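Long-range contacts in protein SOSEKI 4 (Arabidopsis thaliana, PDB 6RSN), which locally interprets polarity cues and can influence the orientation of plant cell divisions, assembling through its DIX-like domain into filaments needed for polar localization: residues Ser56-Lys60 with Trp69-Ser73; Phe23-Pro27 with Asp38-Leu43. The protein carries 1 engineered substitution. All blocks are in the same frame, centred on the assembly; numbering follows the deposited sequence. Where two conformers were deposited one is given.

Interaction 1. Residues Ser56-Lys60 with Trp69-Ser73; sequences SWSSK and WYALS. Engineered in segment 69-73: Ala71 (natural residue Asp).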
loop_
_atom_site.group_PDB
_atom_site.type_symbol
_atom_site.label_atom_id
_atom_site.label_comp_id
_atom_site.label_asym_id
_atom_site.label_seq_id
_atom_site.Cartn_x
_atom_site.Cartn_y
_atom_site.Cartn_z
ATOM N N SER A 56 -2.797 1.892 -9.134
ATOM C CA SER A 56 -3.702 2.624 -8.268
ATOM C C SER A 56 -3.742 1.905 -6.913
ATOM O O SER A 56 -3.868 0.681 -6.883
ATOM C CB SER A 56 -5.111 2.480 -8.929
ATOM O OG SER A 56 -5.973 3.214 -8.078
ATOM N N TRP A 57 -3.549 2.663 -5.806
ATOM C CA TRP A 57 -3.294 1.994 -4.516
ATOM C C TRP A 57 -4.513 2.020 -3.593
ATOM O O TRP A 57 -5.272 2.984 -3.598
ATOM C CB TRP A 57 -2.070 2.617 -3.778
ATOM C CG TRP A 57 -0.831 2.385 -4.591
ATOM C CD1 TRP A 57 -0.296 3.163 -5.589
ATOM C CD2 TRP A 57 0.025 1.229 -4.494
ATOM N NE1 TRP A 57 0.849 2.567 -6.081
ATOM C CE2 TRP A 57 1.068 1.390 -5.439
ATOM C CE3 TRP A 57 0.004 0.082 -3.679
ATOM C CZ2 TRP A 57 2.068 0.425 -5.626
ATOM C CZ3 TRP A 57 1.017 -0.840 -3.814
ATOM C CH2 TRP A 57 2.043 -0.675 -4.774
ATOM N N SER A 58 -4.683 0.917 -2.865
ATOM C CA SER A 58 -5.798 0.776 -1.936
ATOM C C SER A 58 -5.216 0.201 -0.642
ATOM O O SER A 58 -4.097 -0.343 -0.621
ATOM C CB SER A 58 -6.864 -0.137 -2.507
ATOM O OG SER A 58 -7.503 0.419 -3.681
ATOM N N SER A 59 -5.953 0.356 0.461
ATOM C CA SER A 59 -5.556 -0.344 1.672
ATOM C C SER A 59 -6.724 -1.207 2.131
ATOM O O SER A 59 -7.897 -0.883 1.931
ATOM C CB SER A 59 -5.101 0.622 2.763
ATOM O OG SER A 59 -6.210 1.432 3.161
ATOM N N LYS A 60 -6.376 -2.358 2.699
ATOM C CA LYS A 60 -7.421 -3.248 3.200
ATOM C C LYS A 60 -8.045 -2.650 4.468
ATOM O O LYS A 60 -7.390 -2.202 5.421
ATOM C CB LYS A 60 -6.740 -4.589 3.485
ATOM C CG LYS A 60 -7.681 -5.758 3.730
ATOM C CD LYS A 60 -6.840 -6.962 4.155
ATOM C CE LYS A 60 -7.676 -8.211 4.207
ATOM N NZ LYS A 60 -6.978 -9.324 4.906
ATOM N N TRP A 69 -11.162 -3.077 -0.208
ATOM C CA TRP A 69 -9.985 -2.310 -0.640
ATOM C C TRP A 69 -10.356 -0.846 -0.793
ATOM O O TRP A 69 -11.106 -0.464 -1.709
ATOM C CB TRP A 69 -9.481 -2.854 -1.999
ATOM C CG TRP A 69 -8.914 -4.235 -1.910
ATOM C CD1 TRP A 69 -9.363 -5.364 -2.525
ATOM C CD2 TRP A 69 -7.710 -4.608 -1.240
ATOM N NE1 TRP A 69 -8.557 -6.446 -2.250
ATOM C CE2 TRP A 69 -7.534 -6.007 -1.439
ATOM C CE3 TRP A 69 -6.778 -3.916 -0.474
ATOM C CZ2 TRP A 69 -6.426 -6.688 -0.934
ATOM C CZ3 TRP A 69 -5.721 -4.611 0.090
ATOM C CH2 TRP A 69 -5.536 -5.973 -0.168
ATOM N N TYR A 70 -9.844 -0.029 0.142
ATOM C CA TYR A 70 -10.232 1.361 0.201
ATOM C C TYR A 70 -9.245 2.189 -0.617
ATOM O O TYR A 70 -8.073 2.192 -0.347
ATOM C CB TYR A 70 -10.085 1.804 1.667
ATOM C CG TYR A 70 -10.876 3.034 1.963
ATOM C CD1 TYR A 70 -10.335 4.303 1.774
ATOM C CD2 TYR A 70 -12.151 2.918 2.475
ATOM C CE1 TYR A 70 -11.065 5.442 2.089
ATOM C CE2 TYR A 70 -12.893 4.041 2.814
ATOM C CZ TYR A 70 -12.352 5.302 2.590
ATOM O OH TYR A 70 -13.123 6.380 2.921
ATOM N N ALA A 71 -9.715 2.903 -1.653
ATOM C CA ALA A 71 -8.878 3.641 -2.579
ATOM C C ALA A 71 -8.173 4.783 -1.853
ATOM O O ALA A 71 -8.782 5.505 -1.010
ATOM C CB ALA A 71 -9.816 4.199 -3.653
ATOM N N LEU A 72 -6.875 4.897 -2.106
ATOM C CA LEU A 72 -6.025 5.946 -1.543
ATOM C C LEU A 72 -5.464 6.954 -2.568
ATOM O O LEU A 72 -5.097 6.563 -3.660
ATOM C CB LEU A 72 -4.806 5.246 -0.933
ATOM C CG LEU A 72 -5.054 4.174 0.138
ATOM C CD1 LEU A 72 -3.791 3.349 0.378
ATOM C CD2 LEU A 72 -5.458 4.833 1.472
ATOM N N SER A 73 -5.365 8.241 -2.193
ATOM C CA SER A 73 -4.547 9.277 -2.844
ATOM C C SER A 73 -3.234 9.411 -2.116
ATOM O O SER A 73 -3.177 9.002 -0.966
ATOM C CB SER A 73 -5.208 10.616 -2.778
ATOM O OG SER A 73 -6.496 10.508 -3.354
HETATM O O HOH W 1 -3.304 5.527 -5.668
HETATM O O HOH W 2 -10.268 0.742 -4.252
#
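Ser59 and Tyr70 hold each other by a pair of backbone hydrogen bonds: Tyr70 N reaches Ser59 O almost straight (2.8 Å, 174°), and Ser59 N returns a 2.9 Å bond to Tyr70 O. The same carbonyl oxygen also receives a CA-H...O contact from Ser58. A third bond, from Leu72 N to Trp57 O at 2.9 Å, carries the pairing past Ala71, an engineered residue that faces Ser58 in a non-hydrogen-bonded pair.

On the face bearing Ser58 and Lys60, Trp69 sets its CG beside its own backbone N (chi1 -68°), which swings the indole across the partner strand until CZ3 lies 3.5 Å from Lys60 CB. Lys60 CG sits above one face of that ring, toward its rim. In one of its two conformers Ser58 OG shares a water with Trp69 O. On the other face Leu72 spreads its methyls over Ser59, CD1 at 3.9 Å from Ser59 CB. A second water accepts from Trp57 N and donates to Leu72 O.

Farther out, Ile78 backs both Ser59 and Leu72, and Trp57 NE1 bonds to Ala52 O. Strands 55-63 and 66-71 thus form an antiparallel beta hairpin at one side of the ubiquitin-like sheet of a DIX-like domain.

Interaction 2. Residues Phe23-Pro27 with Asp38-Leu43; sequences FIEVP and DVINRL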
loop_
_atom_site.group_PDB
_atom_site.type_symbol
_atom_site.label_atom_id
_atom_site.label_comp_id
_atom_site.label_asym_id
_atom_site.label_seq_id
_atom_site.Cartn_x
_atom_site.Cartn_y
_atom_site.Cartn_z
ATOM N N PHE A 23 6.739 -7.927 0.987
ATOM C CA PHE A 23 6.906 -7.293 2.278
ATOM C C PHE A 23 8.013 -6.256 2.215
ATOM O O PHE A 23 9.101 -6.603 1.742
ATOM C CB PHE A 23 7.333 -8.324 3.342
ATOM C CG PHE A 23 7.651 -7.674 4.681
ATOM C CD1 PHE A 23 8.919 -7.182 4.978
ATOM C CD2 PHE A 23 6.658 -7.478 5.626
ATOM C CE1 PHE A 23 9.204 -6.602 6.223
ATOM C CE2 PHE A 23 6.932 -6.903 6.872
ATOM C CZ PHE A 23 8.206 -6.456 7.173
ATOM N N ILE A 24 7.741 -5.017 2.680
ATOM C CA ILE A 24 8.783 -4.001 2.791
ATOM C C ILE A 24 8.682 -3.328 4.155
ATOM O O ILE A 24 7.616 -3.346 4.755
ATOM C CB ILE A 24 8.663 -2.948 1.674
ATOM C CG1 ILE A 24 7.272 -2.294 1.616
ATOM C CG2 ILE A 24 8.999 -3.568 0.309
ATOM C CD1 ILE A 24 7.165 -1.062 0.666
ATOM N N GLU A 25 9.774 -2.661 4.560
ATOM C CA GLU A 25 9.721 -1.796 5.731
ATOM C C GLU A 25 9.686 -0.347 5.280
ATOM O O GLU A 25 10.443 0.025 4.378
ATOM C CB GLU A 25 10.935 -2.117 6.606
ATOM C CG GLU A 25 10.808 -3.512 7.192
ATOM C CD GLU A 25 11.866 -3.794 8.215
ATOM O OE1 GLU A 25 12.997 -3.328 8.000
ATOM O OE2 GLU A 25 11.529 -4.437 9.232
ATOM N N VAL A 26 8.746 0.441 5.827
ATOM C CA VAL A 26 8.555 1.813 5.381
ATOM C C VAL A 26 8.935 2.817 6.471
ATOM O O VAL A 26 8.312 2.830 7.530
ATOM C CB VAL A 26 7.119 2.030 4.888
ATOM C CG1 VAL A 26 6.888 3.500 4.546
ATOM C CG2 VAL A 26 6.880 1.135 3.667
ATOM N N PRO A 27 9.904 3.729 6.223
ATOM C CA PRO A 27 10.162 4.826 7.169
ATOM C C PRO A 27 8.979 5.794 7.261
ATOM O O PRO A 27 8.454 6.237 6.232
ATOM C CB PRO A 27 11.453 5.501 6.656
ATOM C CG PRO A 27 12.072 4.455 5.728
ATOM C CD PRO A 27 10.896 3.692 5.125
ATOM N N ASP A 38 4.379 8.040 2.097
ATOM C CA ASP A 38 5.514 7.387 2.767
ATOM C C ASP A 38 5.864 6.056 2.066
ATOM O O ASP A 38 7.049 5.747 1.834
ATOM C CB ASP A 38 5.240 7.124 4.240
ATOM C CG ASP A 38 4.998 8.417 5.011
ATOM O OD1 ASP A 38 5.724 9.364 4.756
ATOM O OD2 ASP A 38 4.087 8.464 5.845
ATOM N N VAL A 39 4.814 5.259 1.750
ATOM C CA VAL A 39 4.907 3.982 1.034
ATOM C C VAL A 39 5.465 4.204 -0.360
ATOM O O VAL A 39 6.425 3.530 -0.770
ATOM C CB VAL A 39 3.556 3.268 0.955
ATOM C CG1 VAL A 39 3.704 1.969 0.123
ATOM C CG2 VAL A 39 2.998 3.041 2.372
ATOM N N ILE A 40 4.938 5.216 -1.058
ATOM C CA ILE A 40 5.392 5.487 -2.414
ATOM C C ILE A 40 6.860 5.944 -2.412
ATOM O O ILE A 40 7.668 5.523 -3.243
ATOM C CB ILE A 40 4.484 6.528 -3.091
ATOM C CG1 ILE A 40 3.025 6.059 -3.179
ATOM C CG2 ILE A 40 5.050 6.900 -4.450
ATOM C CD1 ILE A 40 2.811 4.787 -3.870
ATOM N N ASN A 41 7.233 6.793 -1.434
ATOM C CA ASN A 41 8.649 7.163 -1.340
ATOM C C ASN A 41 9.580 5.962 -1.166
ATOM O O ASN A 41 10.688 5.892 -1.750
ATOM C CB ASN A 41 8.873 8.157 -0.189
ATOM C CG ASN A 41 8.303 9.512 -0.532
ATOM O OD1 ASN A 41 8.210 9.867 -1.708
ATOM N ND2 ASN A 41 7.913 10.291 0.468
ATOM N N ARG A 42 9.166 5.006 -0.352
ATOM C CA ARG A 42 9.978 3.820 -0.121
ATOM C C ARG A 42 10.028 2.982 -1.395
ATOM O O ARG A 42 11.079 2.433 -1.748
ATOM C CB ARG A 42 9.396 3.006 1.041
ATOM C CG ARG A 42 10.097 1.671 1.323
ATOM C CD ARG A 42 11.558 2.026 1.554
ATOM N NE ARG A 42 12.205 0.894 2.222
ATOM C CZ ARG A 42 13.502 0.721 2.295
ATOM N NH1 ARG A 42 14.321 1.619 1.781
ATOM N NH2 ARG A 42 14.000 -0.339 2.926
ATOM N N LEU A 43 8.869 2.814 -2.059
ATOM C CA LEU A 43 8.920 2.046 -3.315
ATOM C C LEU A 43 9.801 2.741 -4.356
ATOM O O LEU A 43 10.476 2.087 -5.166
ATOM C CB LEU A 43 7.496 1.867 -3.876
ATOM C CG LEU A 43 6.670 0.837 -3.114
ATOM C CD1 LEU A 43 5.210 0.896 -3.565
ATOM C CD2 LEU A 43 7.236 -0.578 -3.283
HETATM O O HOH W 3 12.298 -3.090 3.124
HETATM O O HOH W 4 8.992 6.082 3.584
#
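Asp38 O and Pro27 O share one water, which donates to the first at 2.6 Å and to the second at 2.7 Å. Asp38 O also takes the helical bond from Arg42 N, so two donors grip it while Val26 CG1 packs alongside at 3.5 Å. This is the helix-on-sheet packing of a ubiquitin-like fold: helix 36-47 lies over strand 22-27, an outermost strand of the mixed sheet, the two segment axes 7.6 Å apart.

Arg42 ties the two together at the margin. Its CG points away from the backbone N, and the bend at chi2 (56°) then turns the chain across the strand, where CG rests on Val26 CG2 and CD touches Pro27 CD. NE meets Glu25 O at 2.9 Å, nearly in line with the C=O bond although the N-H is bent (138°) and the oxygen is tilted out of the guanidinium plane. Losing this side chain to an alanine would probably leave Glu25 O without its helix-borne donor and strip the cover from Val26 CG2 and Pro27 CD.

Asp38 is fixed from outside by Ser29 OG and by Tyr35 N, just before the helix. Inward, Val26 CG1 faces Val39, and Ile24 CD1 meets Leu43 CD2 at 4.0 Å, the two side chains crossing at about a right angle. A second water accepts from both Glu25 N and Arg42 NH2, at 2.9 and 3.2 Å.

Overall arrangement
Both contacts reach the same sheet and sit on opposite sides of the chain's centre, their own centres about 15 Å apart. In sequence, both segments of interaction 2 precede those of interaction 1, yet the contacts meet through Trp57: its NE1 lies 3.7 Å from Ile40 CD1, and its CH2 lies 3.7 Å from Leu43 CD1. The indole from the hairpin thus packs against the helix that interaction 2 sets on strand 22-27. Interaction 1 includes strand 66-71 and interaction 2 strand 22-27, the outermost strands of the five-stranded sheet within this chain. As in other DIX domains, which polymerise head to tail through such edge strands, the two contacts probably include the complementary edges through which subunits join.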